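Local coordinates for nitrogenase molybdenum-iron protein beta chain (Clostridium pasteurianum, PDB 4WES) that forms, with the alpha chain, the molybdenum-iron component of nitrogenase, which reduces dinitrogen to ammonia, and shares an [8Fe-7S] cluster with that chain, at residues 186-191 against 196-201. Sequence-based numbering, arbitrary orientation. Where two conformers were deposited one is given.
Sequences EIKRLF and IPYIMF
The rings of Phe-191 and Tyr-198 meet obliquely, their centroids 5.0 Å apart and their planes inclined at 40°, where helix 181-193 packs on strand 198-200 in a beta-alpha-beta unit begun by strand 172-175. Ile-196 O and Ile-187 O both lie at the edge of the Phe-191 ring, while Tyr-198 CB approaches it at a slant, 3.5 Å from Phe-191 CD1. The Tyr-198 ring has Ile-196 O at its edge, in plane; Phe-191 CB and Lys-188 CG come to it obliquely. With CG of Tyr-198 set between its backbone N and carbonyl carbon (chi1 66°), the ring reaches back along the helix, and the aliphatic part of Lys-188 crosses its phenol end at about a right angle, CB 3.4 Å from Tyr-198 OH. The polar ends are held nearby: Tyr-198 OH is hydrogen-bonded to Glu-192 OE2, and Lys-188 NZ forms a salt bridge with Asp-203.

Helix and strand segments run almost exactly antiparallel, at 177° with axes 10.1 Å apart, as expected when the chain returns from a helix into the next parallel strand. Strand 198-200 is outermost in its sheet within this chain, beside strand 172-175, whose Val-174 touches both Phe-191 and Met-200. The turn into the strand is tied by Ile-196 N, which donates a nearly straight 3.0 Å hydrogen bond to Phe-191 O. At the other end, the extended Met-200 chain bends at its last torsion and lays CE 3.5 Å from Ile-187 CG2 and 3.6 Å from Lys-188 CG.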
ATOM      1  N   GLU B 186       4.655 -11.072  17.336  1.00 10.43           N
ATOM      2  CA  GLU B 186       4.530 -12.253  16.479  1.00 10.83           C
ATOM      3  C   GLU B 186       5.386 -13.407  16.974  1.00 10.85           C
ATOM      4  O   GLU B 186       4.939 -14.569  16.955  1.00 11.75           O
ATOM      5  CB  GLU B 186       4.863 -11.884  15.049  1.00 10.71           C
ATOM      6  CG  GLU B 186       4.832 -13.037  14.055  1.00 11.53           C
ATOM      7  CD  GLU B 186       3.502 -13.767  13.919  1.00 13.95           C
ATOM      8  OE1 GLU B 186       2.475 -13.288  14.431  1.00 15.72           O
ATOM      9  OE2 GLU B 186       3.510 -14.860  13.306  1.00 17.14           O
ATOM     10  N   ILE B 187       6.607 -13.125  17.409  1.00 10.52           N
ATOM     11  CA  ILE B 187       7.463 -14.185  17.958  1.00 10.94           C
ATOM     12  C   ILE B 187       6.825 -14.795  19.204  1.00 11.32           C
ATOM     13  O   ILE B 187       6.804 -16.027  19.347  1.00 11.95           O
ATOM     14  CB  ILE B 187       8.882 -13.640  18.209  1.00 11.30           C
ATOM     15  CG1 ILE B 187       9.555 -13.325  16.867  1.00 11.99           C
ATOM     16  CG2 ILE B 187       9.707 -14.582  19.043  1.00 12.28           C
ATOM     17  CD1 ILE B 187      10.676 -12.314  16.980  1.00 13.52           C
ATOM     18  N   LYS B 188       6.274 -13.948  20.075  1.00 11.24           N
ATOM     19  CA  LYS B 188       5.576 -14.456  21.268  1.00 12.08           C
ATOM     20  C   LYS B 188       4.383 -15.332  20.846  1.00 11.86           C
ATOM     21  O   LYS B 188       4.147 -16.405  21.432  1.00 13.17           O
ATOM     22  CB  LYS B 188       5.140 -13.327  22.195  1.00 12.25           C
ATOM     23  CG  LYS B 188       6.313 -12.612  22.856  1.00 12.83           C
ATOM     24  CD  LYS B 188       5.909 -11.677  23.960  1.00 15.69           C
ATOM     25  CE  LYS B 188       5.108 -10.521  23.441  1.00 15.22           C
ATOM     26  NZ  LYS B 188       4.696  -9.628  24.559  1.00 15.12           N
ATOM     27  N   ARG B 189       3.642 -14.875  19.852  1.00 11.78           N
ATOM     28  CA  ARG B 189       2.477 -15.607  19.385  1.00 11.74           C
ATOM     29  C   ARG B 189       2.871 -17.005  18.913  1.00 11.89           C
ATOM     30  O   ARG B 189       2.167 -18.003  19.162  1.00 13.31           O
ATOM     31  CB  ARG B 189       1.774 -14.827  18.268  1.00 12.31           C
ATOM     32  CG  ARG B 189       0.406 -15.395  17.908  1.00 13.40           C
ATOM     33  CD  ARG B 189      -0.155 -14.777  16.630  1.00 12.98           C
ATOM     34  NE  ARG B 189       0.627 -15.122  15.452  1.00 14.22           N
ATOM     35  CZ  ARG B 189       0.554 -16.292  14.829  1.00 16.57           C
ATOM     36  NH1 ARG B 189      -0.303 -17.237  15.234  1.00 20.00           N
ATOM     37  NH2 ARG B 189       1.343 -16.540  13.815  1.00 17.30           N
ATOM     38  N   LEU B 190       4.012 -17.108  18.222  1.00 11.60           N
ATOM     39  CA  LEU B 190       4.500 -18.388  17.734  0.56 11.26           C
ATOM     40  C   LEU B 190       4.930 -19.313  18.879  1.00 11.55           C
ATOM     41  O   LEU B 190       4.606 -20.509  18.863  1.00 13.23           O
ATOM     42  CB  LEU B 190       5.624 -18.173  16.725  0.56 10.22           C
ATOM     43  CG  LEU B 190       5.154 -17.522  15.421  0.56  8.59           C
ATOM     44  CD1 LEU B 190       6.345 -17.125  14.552  0.56  8.00           C
ATOM     45  CD2 LEU B 190       4.273 -18.457  14.632  0.56  8.63           C
ATOM     46  N   PHE B 191       5.655 -18.784  19.858  1.00 11.95           N
ATOM     47  CA  PHE B 191       5.980 -19.572  21.061  1.00 12.42           C
ATOM     48  C   PHE B 191       4.702 -20.107  21.716  1.00 13.49           C
ATOM     49  O   PHE B 191       4.617 -21.281  22.116  1.00 14.10           O
ATOM     50  CB  PHE B 191       6.711 -18.735  22.114  1.00 12.27           C
ATOM     51  CG  PHE B 191       8.226 -18.732  22.002  1.00 12.37           C
ATOM     52  CD1 PHE B 191       8.960 -19.659  22.730  1.00 13.44           C
ATOM     53  CD2 PHE B 191       8.899 -17.832  21.209  1.00 13.02           C
ATOM     54  CE1 PHE B 191      10.327 -19.693  22.628  1.00 13.93           C
ATOM     55  CE2 PHE B 191      10.252 -17.851  21.135  1.00 13.65           C
ATOM     56  CZ  PHE B 191      10.975 -18.765  21.853  1.00 13.35           C
ATOM     57  N   ILE B 196       5.213 -23.446  24.166  1.00 14.53           N
ATOM     58  CA  ILE B 196       6.533 -23.402  24.744  1.00 14.46           C
ATOM     59  C   ILE B 196       6.663 -22.201  25.691  1.00 14.58           C
ATOM     60  O   ILE B 196       6.657 -21.063  25.242  1.00 15.62           O
ATOM     61  CB  ILE B 196       7.617 -23.327  23.651  1.00 13.87           C
ATOM     62  CG1 ILE B 196       7.583 -24.609  22.840  1.00 14.37           C
ATOM     63  CG2 ILE B 196       9.005 -23.082  24.232  1.00 14.37           C
ATOM     64  CD1 ILE B 196       8.404 -24.560  21.559  1.00 14.65           C
ATOM     65  N   PRO B 197       6.837 -22.447  26.994  1.00 15.05           N
ATOM     66  CA  PRO B 197       7.089 -21.342  27.931  1.00 15.16           C
ATOM     67  C   PRO B 197       8.379 -20.611  27.618  1.00 13.58           C
ATOM     68  O   PRO B 197       9.372 -21.257  27.242  1.00 14.67           O
ATOM     69  CB  PRO B 197       7.154 -22.043  29.305  1.00 18.79           C
ATOM     70  CG  PRO B 197       6.317 -23.286  29.109  1.00 19.31           C
ATOM     71  CD  PRO B 197       6.594 -23.718  27.696  1.00 17.07           C
ATOM     72  N   TYR B 198       8.379 -19.290  27.815  1.00 13.99           N
ATOM     73  CA  TYR B 198       9.501 -18.473  27.381  1.00 13.27           C
ATOM     74  C   TYR B 198       9.595 -17.204  28.221  1.00 12.42           C
ATOM     75  O   TYR B 198       8.638 -16.815  28.904  1.00 13.90           O
ATOM     76  CB  TYR B 198       9.359 -18.091  25.869  1.00 14.09           C
ATOM     77  CG  TYR B 198       8.165 -17.191  25.636  1.00 12.94           C
ATOM     78  CD1 TYR B 198       6.889 -17.692  25.522  1.00 13.30           C
ATOM     79  CD2 TYR B 198       8.318 -15.816  25.663  1.00 13.63           C
ATOM     80  CE1 TYR B 198       5.800 -16.843  25.381  1.00 13.91           C
ATOM     81  CE2 TYR B 198       7.254 -14.977  25.536  1.00 14.49           C
ATOM     82  CZ  TYR B 198       5.983 -15.484  25.410  1.00 14.50           C
ATOM     83  OH  TYR B 198       4.906 -14.636  25.318  1.00 16.21           O
ATOM     84  N   ILE B 199      10.765 -16.570  28.123  1.00 12.34           N
ATOM     85  CA  ILE B 199      10.972 -15.217  28.616  1.00 12.07           C
ATOM     86  C   ILE B 199      11.552 -14.449  27.428  1.00 12.53           C
ATOM     87  O   ILE B 199      12.631 -14.806  26.953  1.00 13.02           O
ATOM     88  CB  ILE B 199      11.972 -15.104  29.786  1.00 13.41           C
ATOM     89  CG1 ILE B 199      11.483 -15.923  30.995  1.00 14.86           C
ATOM     90  CG2 ILE B 199      12.146 -13.645  30.167  1.00 13.66           C
ATOM     91  CD1 ILE B 199      12.558 -16.121  32.040  1.00 14.52           C
ATOM     92  N   MET B 200      10.856 -13.437  26.919  1.00 12.23           N
ATOM     93  CA  MET B 200      11.398 -12.568  25.881  1.00 11.14           C
ATOM     94  C   MET B 200      12.007 -11.338  26.518  1.00 10.85           C
ATOM     95  O   MET B 200      11.367 -10.729  27.371  1.00 12.39           O
ATOM     96  CB  MET B 200      10.313 -12.144  24.900  1.00 11.80           C
ATOM     97  CG  MET B 200      10.842 -11.207  23.811  1.00 11.02           C
ATOM     98  SD  MET B 200       9.641 -10.735  22.585  1.00 12.37           S
ATOM     99  CE  MET B 200       9.637 -12.222  21.629  1.00 12.67           C
ATOM    100  N   PHE B 201      13.218 -10.969  26.108  1.00 11.10           N
ATOM    101  CA  PHE B 201      13.747  -9.701  26.538  1.00 10.86           C
ATOM    102  C   PHE B 201      14.757  -9.166  25.524  1.00 10.76           C
ATOM    103  O   PHE B 201      15.500  -9.952  24.913  1.00 10.75           O
ATOM    104  CB  PHE B 201      14.400  -9.812  27.921  1.00 12.62           C
ATOM    105  CG  PHE B 201      15.723 -10.480  27.949  1.00 12.78           C
ATOM    106  CD1 PHE B 201      15.810 -11.880  27.937  1.00 14.40           C
ATOM    107  CD2 PHE B 201      16.881  -9.758  28.153  1.00 14.03           C
ATOM    108  CE1 PHE B 201      17.027 -12.522  28.001  1.00 15.31           C
ATOM    109  CE2 PHE B 201      18.115 -10.402  28.243  1.00 16.15           C
ATOM    110  CZ  PHE B 201      18.174 -11.782  28.174  1.00 17.11           C
TER